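Long-range contacts in cytoplasmic protein (Cryptococcus neoformans var. grubii serotype A, PDB 7LPO), which probably hydrolyses the beta-glucosidic bond of steryl glucosides, as a fungal sterylglucosidase of glycosyl hydrolase family 5: residues 646-650 with 746-751; 714-718 with 767-771; 93-97 with 665-671. All blocks are in the same frame, centred on the assembly; numbering follows the deposited sequence.

Contact 1 (646-650 with 746-751); sequences DSGDF and QGQTLR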
loop_
_atom_site.group_PDB
_atom_site.type_symbol
_atom_site.label_atom_id
_atom_site.label_comp_id
_atom_site.label_asym_id
_atom_site.label_seq_id
_atom_site.Cartn_x
_atom_site.Cartn_y
_atom_site.Cartn_z
ATOM N N ASP A 646 15.077 -15.148 -19.585
ATOM C CA ASP A 646 15.438 -15.535 -20.946
ATOM C C ASP A 646 16.939 -15.775 -21.104
ATOM O O ASP A 646 17.386 -16.274 -22.137
ATOM C CB ASP A 646 14.979 -14.464 -21.945
ATOM C CG ASP A 646 13.669 -14.827 -22.632
ATOM O OD1 ASP A 646 13.652 -15.801 -23.414
ATOM O OD2 ASP A 646 12.656 -14.138 -22.389
ATOM N N SER A 647 17.719 -15.419 -20.087
ATOM C CA SER A 647 19.147 -15.695 -20.079
ATOM C C SER A 647 19.560 -16.281 -18.736
ATOM O O SER A 647 18.958 -15.994 -17.700
ATOM C CB SER A 647 19.976 -14.426 -20.374
ATOM O OG SER A 647 20.473 -13.836 -19.185
ATOM N N GLY A 648 20.588 -17.123 -18.773
ATOM C CA GLY A 648 21.220 -17.618 -17.565
ATOM C C GLY A 648 22.629 -17.076 -17.450
ATOM O O GLY A 648 23.482 -17.635 -16.750
ATOM N N ASP A 649 22.871 -15.961 -18.138
ATOM C CA ASP A 649 24.196 -15.375 -18.271
ATOM C C ASP A 649 24.580 -14.489 -17.091
ATOM O O ASP A 649 25.631 -13.839 -17.147
ATOM C CB ASP A 649 24.267 -14.570 -19.574
ATOM C CG ASP A 649 25.581 -14.760 -20.315
ATOM O OD1 ASP A 649 26.417 -15.579 -19.875
ATOM O OD2 ASP A 649 25.778 -14.083 -21.347
ATOM N N PHE A 650 23.770 -14.444 -16.037
ATOM C CA PHE A 650 24.115 -13.739 -14.811
ATOM C C PHE A 650 24.470 -14.748 -13.726
ATOM O O PHE A 650 24.287 -15.958 -13.882
ATOM C CB PHE A 650 22.967 -12.835 -14.343
ATOM C CG PHE A 650 21.659 -13.555 -14.166
ATOM C CD1 PHE A 650 21.353 -14.187 -12.976
ATOM C CD2 PHE A 650 20.735 -13.594 -15.193
ATOM C CE1 PHE A 650 20.153 -14.837 -12.816
ATOM C CE2 PHE A 650 19.534 -14.251 -15.038
ATOM C CZ PHE A 650 19.245 -14.875 -13.845
ATOM N N GLN A 746 13.631 -21.451 -22.506
ATOM C CA GLN A 746 14.800 -20.623 -22.788
ATOM C C GLN A 746 15.048 -19.753 -21.566
ATOM O O GLN A 746 14.148 -19.035 -21.127
ATOM C CB GLN A 746 14.592 -19.765 -24.039
ATOM C CG GLN A 746 15.546 -18.575 -24.134
ATOM C CD GLN A 746 15.462 -17.844 -25.465
ATOM O OE1 GLN A 746 14.396 -17.374 -25.863
ATOM N NE2 GLN A 746 16.592 -17.746 -26.162
ATOM N N GLY A 747 16.251 -19.811 -21.017
ATOM C CA GLY A 747 16.534 -19.045 -19.811
ATOM C C GLY A 747 15.569 -19.437 -18.709
ATOM O O GLY A 747 15.452 -20.610 -18.352
ATOM N N GLN A 748 14.844 -18.455 -18.171
ATOM C CA GLN A 748 13.810 -18.701 -17.175
ATOM C C GLN A 748 12.403 -18.647 -17.769
ATOM O O GLN A 748 11.433 -18.418 -17.038
ATOM C CB GLN A 748 13.936 -17.695 -16.031
ATOM C CG GLN A 748 15.193 -17.880 -15.194
ATOM C CD GLN A 748 15.275 -16.891 -14.053
ATOM O OE1 GLN A 748 15.172 -17.261 -12.882
ATOM N NE2 GLN A 748 15.449 -15.619 -14.389
ATOM N N THR A 749 12.274 -18.869 -19.070
ATOM C CA THR A 749 11.004 -18.761 -19.773
ATOM C C THR A 749 10.602 -20.115 -20.333
ATOM O O THR A 749 11.417 -20.801 -20.961
ATOM C CB THR A 749 11.094 -17.743 -20.917
ATOM O OG1 THR A 749 11.616 -16.502 -20.426
ATOM C CG2 THR A 749 9.717 -17.494 -21.546
ATOM N N LEU A 750 9.347 -20.490 -20.102
ATOM C CA LEU A 750 8.717 -21.638 -20.736
ATOM C C LEU A 750 7.666 -21.135 -21.715
ATOM O O LEU A 750 6.843 -20.283 -21.362
ATOM C CB LEU A 750 8.078 -22.548 -19.690
ATOM C CG LEU A 750 7.130 -23.620 -20.219
ATOM C CD1 LEU A 750 7.846 -24.521 -21.190
ATOM C CD2 LEU A 750 6.579 -24.410 -19.060
ATOM N N ARG A 751 7.699 -21.650 -22.941
ATOM C CA ARG A 751 6.763 -21.261 -23.988
ATOM C C ARG A 751 5.919 -22.470 -24.344
ATOM O O ARG A 751 6.456 -23.558 -24.553
ATOM C CB ARG A 751 7.497 -20.734 -25.222
ATOM C CG ARG A 751 8.267 -19.457 -24.946
ATOM C CD ARG A 751 8.743 -18.780 -26.225
ATOM N NE ARG A 751 9.326 -17.470 -25.933
ATOM C CZ ARG A 751 10.616 -17.266 -25.670
ATOM N NH1 ARG A 751 11.467 -18.286 -25.674
ATOM N NH2 ARG A 751 11.059 -16.044 -25.408
HETATM O O HOH W 1 16.292 -15.040 -17.179
#

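Contact 2 (714-718 with 767-771); sequences VHYAA and EVQRN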
loop_
_atom_site.group_PDB
_atom_site.type_symbol
_atom_site.label_atom_id
_atom_site.label_comp_id
_atom_site.label_asym_id
_atom_site.label_seq_id
_atom_site.Cartn_x
_atom_site.Cartn_y
_atom_site.Cartn_z
ATOM N N VAL A 714 15.806 -19.928 -9.123
ATOM C CA VAL A 714 15.794 -20.095 -7.672
ATOM C C VAL A 714 15.294 -21.478 -7.280
ATOM O O VAL A 714 15.768 -22.068 -6.301
ATOM C CB VAL A 714 14.940 -18.983 -7.029
ATOM C CG1 VAL A 714 14.434 -19.410 -5.682
ATOM C CG2 VAL A 714 15.724 -17.700 -6.935
ATOM N N HIS A 715 14.315 -22.012 -8.019
ATOM C CA HIS A 715 13.742 -23.314 -7.713
ATOM C C HIS A 715 14.122 -24.414 -8.692
ATOM O O HIS A 715 14.060 -25.594 -8.322
ATOM C CB HIS A 715 12.206 -23.238 -7.690
ATOM C CG HIS A 715 11.659 -22.425 -6.564
ATOM N ND1 HIS A 715 11.607 -22.893 -5.269
ATOM C CD2 HIS A 715 11.163 -21.168 -6.532
ATOM C CE1 HIS A 715 11.089 -21.962 -4.489
ATOM N NE2 HIS A 715 10.814 -20.903 -5.231
ATOM N N TYR A 716 14.472 -24.073 -9.927
ATOM C CA TYR A 716 14.542 -25.050 -11.003
ATOM C C TYR A 716 15.905 -25.110 -11.686
ATOM O O TYR A 716 16.070 -25.871 -12.644
ATOM C CB TYR A 716 13.453 -24.746 -12.039
ATOM C CG TYR A 716 12.035 -24.878 -11.505
ATOM C CD1 TYR A 716 11.525 -26.114 -11.131
ATOM C CD2 TYR A 716 11.212 -23.773 -11.379
ATOM C CE1 TYR A 716 10.235 -26.243 -10.645
ATOM C CE2 TYR A 716 9.912 -23.893 -10.903
ATOM C CZ TYR A 716 9.432 -25.130 -10.532
ATOM O OH TYR A 716 8.150 -25.256 -10.053
ATOM N N ALA A 717 16.886 -24.347 -11.224
ATOM C CA ALA A 717 18.201 -24.404 -11.840
ATOM C C ALA A 717 18.851 -25.765 -11.602
ATOM O O ALA A 717 18.581 -26.450 -10.609
ATOM C CB ALA A 717 19.099 -23.297 -11.286
ATOM N N ALA A 718 19.717 -26.161 -12.535
ATOM C CA ALA A 718 20.514 -27.364 -12.331
ATOM C C ALA A 718 21.398 -27.224 -11.099
ATOM O O ALA A 718 21.482 -28.141 -10.274
ATOM C CB ALA A 718 21.365 -27.648 -13.569
ATOM N N GLU A 767 2.430 -29.328 -15.928
ATOM C CA GLU A 767 3.073 -29.606 -14.653
ATOM C C GLU A 767 4.585 -29.574 -14.825
ATOM O O GLU A 767 5.118 -30.067 -15.825
ATOM C CB GLU A 767 2.627 -30.954 -14.099
ATOM C CG GLU A 767 1.119 -31.081 -13.988
ATOM C CD GLU A 767 0.655 -32.518 -13.890
ATOM O OE1 GLU A 767 0.770 -33.096 -12.787
ATOM O OE2 GLU A 767 0.174 -33.066 -14.913
ATOM N N VAL A 768 5.264 -28.990 -13.844
ATOM C CA VAL A 768 6.702 -28.768 -13.894
ATOM C C VAL A 768 7.297 -29.153 -12.549
ATOM O O VAL A 768 6.688 -28.913 -11.500
ATOM C CB VAL A 768 7.030 -27.298 -14.225
ATOM C CG1 VAL A 768 8.550 -27.062 -14.217
ATOM C CG2 VAL A 768 6.420 -26.897 -15.556
ATOM N N GLN A 769 8.482 -29.757 -12.576
ATOM C CA GLN A 769 9.253 -29.937 -11.356
ATOM C C GLN A 769 10.722 -30.047 -11.716
ATOM O O GLN A 769 11.077 -30.444 -12.829
ATOM C CB GLN A 769 8.818 -31.172 -10.561
ATOM C CG GLN A 769 9.011 -32.496 -11.265
ATOM C CD GLN A 769 8.370 -33.643 -10.498
ATOM O OE1 GLN A 769 8.617 -33.826 -9.305
ATOM N NE2 GLN A 769 7.529 -34.408 -11.176
ATOM N N ARG A 770 11.574 -29.701 -10.756
ATOM C CA ARG A 770 13.004 -29.881 -10.943
ATOM C C ARG A 770 13.353 -31.365 -10.915
ATOM O O ARG A 770 12.907 -32.106 -10.032
ATOM C CB ARG A 770 13.786 -29.141 -9.863
ATOM C CG ARG A 770 15.294 -29.189 -10.086
ATOM C CD ARG A 770 16.040 -28.420 -9.008
ATOM N NE ARG A 770 17.487 -28.517 -9.189
ATOM C CZ ARG A 770 18.245 -29.468 -8.646
ATOM N NH1 ARG A 770 17.711 -30.416 -7.883
ATOM N NH2 ARG A 770 19.545 -29.478 -8.872
ATOM N N ASN A 771 14.148 -31.799 -11.886
ATOM C CA ASN A 771 14.629 -33.176 -11.904
ATOM C C ASN A 771 15.479 -33.445 -10.676
ATOM O O ASN A 771 16.485 -32.766 -10.448
ATOM C CB ASN A 771 15.433 -33.427 -13.172
ATOM C CG ASN A 771 14.565 -33.445 -14.397
ATOM O OD1 ASN A 771 13.460 -33.995 -14.379
ATOM N ND2 ASN A 771 15.045 -32.830 -15.470
#

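Contact 3 (93-97 with 665-671); sequences AWGYN and FCRPYPV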
loop_
_atom_site.group_PDB
_atom_site.type_symbol
_atom_site.label_atom_id
_atom_site.label_comp_id
_atom_site.label_asym_id
_atom_site.label_seq_id
_atom_site.Cartn_x
_atom_site.Cartn_y
_atom_site.Cartn_z
ATOM N N ALA A 93 15.092 -10.484 -12.822
ATOM C CA ALA A 93 15.555 -11.867 -12.760
ATOM C C ALA A 93 14.686 -12.725 -11.847
ATOM O O ALA A 93 14.646 -13.949 -12.015
ATOM C CB ALA A 93 17.014 -11.909 -12.291
ATOM N N TRP A 94 14.005 -12.110 -10.877
ATOM C CA TRP A 94 13.060 -12.802 -10.015
ATOM C C TRP A 94 11.715 -13.010 -10.687
ATOM O O TRP A 94 10.795 -13.537 -10.048
ATOM C CB TRP A 94 12.858 -12.027 -8.712
ATOM C CG TRP A 94 13.970 -12.159 -7.709
ATOM C CD1 TRP A 94 14.890 -13.170 -7.621
ATOM C CD2 TRP A 94 14.265 -11.254 -6.640
ATOM N NE1 TRP A 94 15.741 -12.943 -6.557
ATOM C CE2 TRP A 94 15.381 -11.770 -5.949
ATOM C CE3 TRP A 94 13.689 -10.059 -6.194
ATOM C CZ2 TRP A 94 15.934 -11.127 -4.848
ATOM C CZ3 TRP A 94 14.254 -9.413 -5.095
ATOM C CH2 TRP A 94 15.356 -9.955 -4.436
ATOM N N GLY A 95 11.583 -12.620 -11.955
ATOM C CA GLY A 95 10.368 -12.834 -12.710
ATOM C C GLY A 95 9.368 -11.701 -12.657
ATOM O O GLY A 95 8.309 -11.803 -13.285
ATOM N N TYR A 96 9.666 -10.621 -11.947
ATOM C CA TYR A 96 8.705 -9.536 -11.795
ATOM C C TYR A 96 8.614 -8.698 -13.063
ATOM O O TYR A 96 9.611 -8.477 -13.753
ATOM C CB TYR A 96 9.092 -8.666 -10.607
ATOM C CG TYR A 96 9.041 -9.420 -9.294
ATOM C CD1 TYR A 96 8.095 -10.415 -9.080
ATOM C CD2 TYR A 96 9.929 -9.133 -8.270
ATOM C CE1 TYR A 96 8.042 -11.106 -7.893
ATOM C CE2 TYR A 96 9.878 -9.824 -7.074
ATOM C CZ TYR A 96 8.939 -10.810 -6.895
ATOM O OH TYR A 96 8.891 -11.505 -5.711
ATOM N N ASN A 97 7.394 -8.265 -13.385
ATOM C CA ASN A 97 7.150 -7.376 -14.516
ATOM C C ASN A 97 6.344 -6.147 -14.114
ATOM O O ASN A 97 5.837 -5.434 -14.991
ATOM C CB ASN A 97 6.426 -8.125 -15.639
ATOM C CG ASN A 97 5.151 -8.810 -15.158
ATOM O OD1 ASN A 97 4.729 -8.628 -14.015
ATOM N ND2 ASN A 97 4.531 -9.598 -16.032
ATOM N N PHE A 665 9.063 -15.874 -2.240
ATOM C CA PHE A 665 8.537 -14.790 -3.062
ATOM C C PHE A 665 8.936 -14.879 -4.528
ATOM O O PHE A 665 8.300 -14.223 -5.355
ATOM C CB PHE A 665 8.919 -13.411 -2.487
ATOM C CG PHE A 665 10.392 -13.078 -2.487
ATOM C CD1 PHE A 665 11.064 -12.777 -3.659
ATOM C CD2 PHE A 665 11.078 -12.973 -1.288
ATOM C CE1 PHE A 665 12.406 -12.422 -3.638
ATOM C CE2 PHE A 665 12.416 -12.607 -1.256
ATOM C CZ PHE A 665 13.082 -12.330 -2.432
ATOM N N CYS A 666 9.931 -15.687 -4.879
ATOM C CA CYS A 666 10.314 -15.908 -6.272
ATOM C C CYS A 666 9.724 -17.245 -6.705
ATOM O O CYS A 666 10.180 -18.303 -6.253
ATOM C CB CYS A 666 11.833 -15.895 -6.434
ATOM S SG CYS A 666 12.371 -16.077 -8.148
ATOM N N ARG A 667 8.714 -17.197 -7.574
ATOM C CA ARG A 667 7.842 -18.338 -7.819
ATOM C C ARG A 667 7.498 -18.455 -9.296
ATOM O O ARG A 667 7.456 -17.446 -10.008
ATOM C CB ARG A 667 6.521 -18.226 -7.041
ATOM C CG ARG A 667 6.637 -17.695 -5.617
ATOM C CD ARG A 667 5.312 -17.082 -5.154
ATOM N NE ARG A 667 4.237 -18.065 -5.068
ATOM C CZ ARG A 667 4.105 -18.959 -4.085
ATOM N NH1 ARG A 667 4.982 -19.008 -3.085
ATOM N NH2 ARG A 667 3.087 -19.811 -4.100
ATOM N N PRO A 668 7.234 -19.671 -9.777
ATOM C CA PRO A 668 6.733 -19.822 -11.151
ATOM C C PRO A 668 5.316 -19.290 -11.283
ATOM O O PRO A 668 4.493 -19.431 -10.374
ATOM C CB PRO A 668 6.773 -21.336 -11.378
ATOM C CG PRO A 668 6.572 -21.904 -9.981
ATOM C CD PRO A 668 7.326 -20.966 -9.073
ATOM N N TYR A 669 5.028 -18.683 -12.428
ATOM C CA TYR A 669 3.683 -18.200 -12.707
ATOM C C TYR A 669 3.573 -17.886 -14.193
ATOM O O TYR A 669 4.589 -17.655 -14.859
ATOM C CB TYR A 669 3.344 -16.959 -11.866
ATOM C CG TYR A 669 3.980 -15.682 -12.327
ATOM C CD1 TYR A 669 5.300 -15.395 -12.026
ATOM C CD2 TYR A 669 3.246 -14.743 -13.041
ATOM C CE1 TYR A 669 5.886 -14.212 -12.447
ATOM C CE2 TYR A 669 3.809 -13.558 -13.454
ATOM C CZ TYR A 669 5.132 -13.297 -13.158
ATOM O OH TYR A 669 5.692 -12.120 -13.575
ATOM N N PRO A 670 2.341 -17.875 -14.728
ATOM C CA PRO A 670 2.124 -17.577 -16.153
ATOM C C PRO A 670 2.060 -16.080 -16.424
ATOM O O PRO A 670 1.125 -15.394 -16.002
ATOM C CB PRO A 670 0.785 -18.268 -16.447
ATOM C CG PRO A 670 0.043 -18.188 -15.128
ATOM C CD PRO A 670 1.093 -18.244 -14.033
ATOM N N VAL A 671 3.041 -15.580 -17.174
ATOM C CA VAL A 671 3.077 -14.161 -17.508
ATOM C C VAL A 671 1.979 -13.810 -18.508
ATOM O O VAL A 671 1.377 -12.729 -18.434
ATOM C CB VAL A 671 4.470 -13.789 -18.049
ATOM C CG1 VAL A 671 4.457 -12.385 -18.585
ATOM C CG2 VAL A 671 5.526 -13.951 -16.968
HETATM O O HOH W 2 8.232 -14.633 -9.347
#

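Contact 1 (646-650 with 746-751)
Asp646 meets the type II' beta turn from Gln746 to Thr749 with both its backbone and its carboxylate, and the two meetings differ in tightness. The close-packed part is the backbone: CA of Gly747 lies 3.5 Å from C of Asp646. Gly747, at positive phi (58°), has no side chain, and the Asp646 backbone lies in the space one would fill. Beside this point a water accepts from Asp646 N at 2.7 Å and from Gln748 NE2, and donates to Ser647 O. The edge of the Phe650 ring also reaches Gln748, CZ to NE2 3.9 Å.

The solvent side is looser. There Arg751, its chain extended from CG to NE, carries its guanidinium out to Asp646, and NH2 forms a salt bridge to OD1 at 3.3 Å. OD1 of Asp646 accepts with its syn lone pair and lies 26° out of the guanidinium plane, while the hydroxyl of Thr749 gives only a weak bond to OD2. Arg751 NH1 bonds to Gln746 OE1 at 3.1 Å; this oxygen and Asp646 OD1, acceptors 3.0 Å apart and not bonded to each other, are probably held together by the guanidinium. Asp646 is poorly ordered, in keeping with this exposed grip.

Around the contact, the turn joins antiparallel strands 742-746 and 749-753, strand 707-710 flanks the latter, and Gln748 OE1 accepts from the backbone N of Phe713, the first residue of helix 713-716.

Contact 2 (714-718 with 767-771)
Strand 761-770 of an antiparallel four-stranded sheet in the glycoside hydrolase family 5 C-terminal region ends against the short helix 713-716, and this contact joins the two. Tyr716, in the last turn of that helix, lays its ring against the strand. CG1 of Val768 sits over one face, 4.0 Å from CE1 of Tyr716 and offset toward the rim, and CB of the preceding His715 covers the opposite face in the same offset manner. The edge of the ring meets the strand backbone, with CD1 of Tyr716 3.6 Å from N of Arg770. That N is itself bonded to Thr687 OG1, and the phenol OH bonds to Thr687 O, so a single threonine ties together the far end of the ring and the strand beside it.

Arg770 runs past Tyr716 in the opposite sense. With CG anti to the backbone N (chi1 -175°) and the chain extended through to NE, it passes the carbonyl of His715, whose O lies 3.5 Å from CD of Arg770, and reaches the residues where the chain leaves the helix. Ala717 is the first of these, and its O and that of Ala718 both lie at the edge of the guanidinium, nearly in its plane, while NH1 turns to Gly773 O. The two carbonyls are engaged differently: NE of Arg770 points almost straight at Ala717 O, 2.7 Å away with an N-H...O angle of 171°, whereas NH2 reaches Ala718 O, also at 2.7 Å, from above the carbonyl plane with a more bent angle of 147°.

Contact 3 (93-97 with 665-671)
Phe665 turns its edge onto the six-membered ring of Trp94 in a T-shaped stack, centroids 4.8 Å apart and planes at 74°, with CE1 above the centre of that six-membered ring. Phe665 CG stands between its backbone N and carbonyl carbon (chi1 65°), which brings the ring over to Trp94. On the same residue, the carbonyl O of Phe665 accepts from Tyr96 OH at 2.8 Å, and the hydroxyl arrives from above the carbonyl plane, 59° out of it. Cys666 SG approaches the indole obliquely, 3.9 Å from CD1 of Trp94. Farther along, Tyr669 OH donates to Gly95 O at 2.7 Å, leaving the carbonyl at the edge of the phenol ring.

Gly95 ends helix 83-93 in a Schellman motif with positive phi, and at this turn its carbonyl faces Tyr669. A water bridges the segments, donating to Trp94 O and accepting from Arg667 N at 3.2 Å. Further out, the indole NE1 bonds to Ile655 O, Asn97 OD1 takes Arg39 N on strand 35-43, and Arg667 makes salt bridges to Asp554 and Asp561.

Helix 83-93, this loop and strand 98-104 form the kind of helix-to-strand return found in the TIM barrel of family 5, and strand 98-104 runs parallel to 35-43. The contact thus seats segment 665-671, which leads into strand 669-673, against the barrel.

Contact 3 is the buried one, an aromatic interface between the barrel and the segment leading into strand 669-673, with hydroxyl-to-carbonyl bonds. Contact 2 is partly buried and lies within the C-terminal region, combining ring packing with an arginine gripping backbone carbonyls. Contact 1 is at the surface, where polar links predominate: a salt bridge, a weak bond and a bridging water, with one phenylalanine edge at Gln748. The three adjoin one another: Ala93 O probably accepts from Gln748 NE2, linking contacts 1 and 3; Val714 packs on Cys666, joining 2 to 3; and Leu750 touches Val768 between 1 and 2. Strands 749-753 and 761-770, successive in sequence, serve contacts 1 and 2.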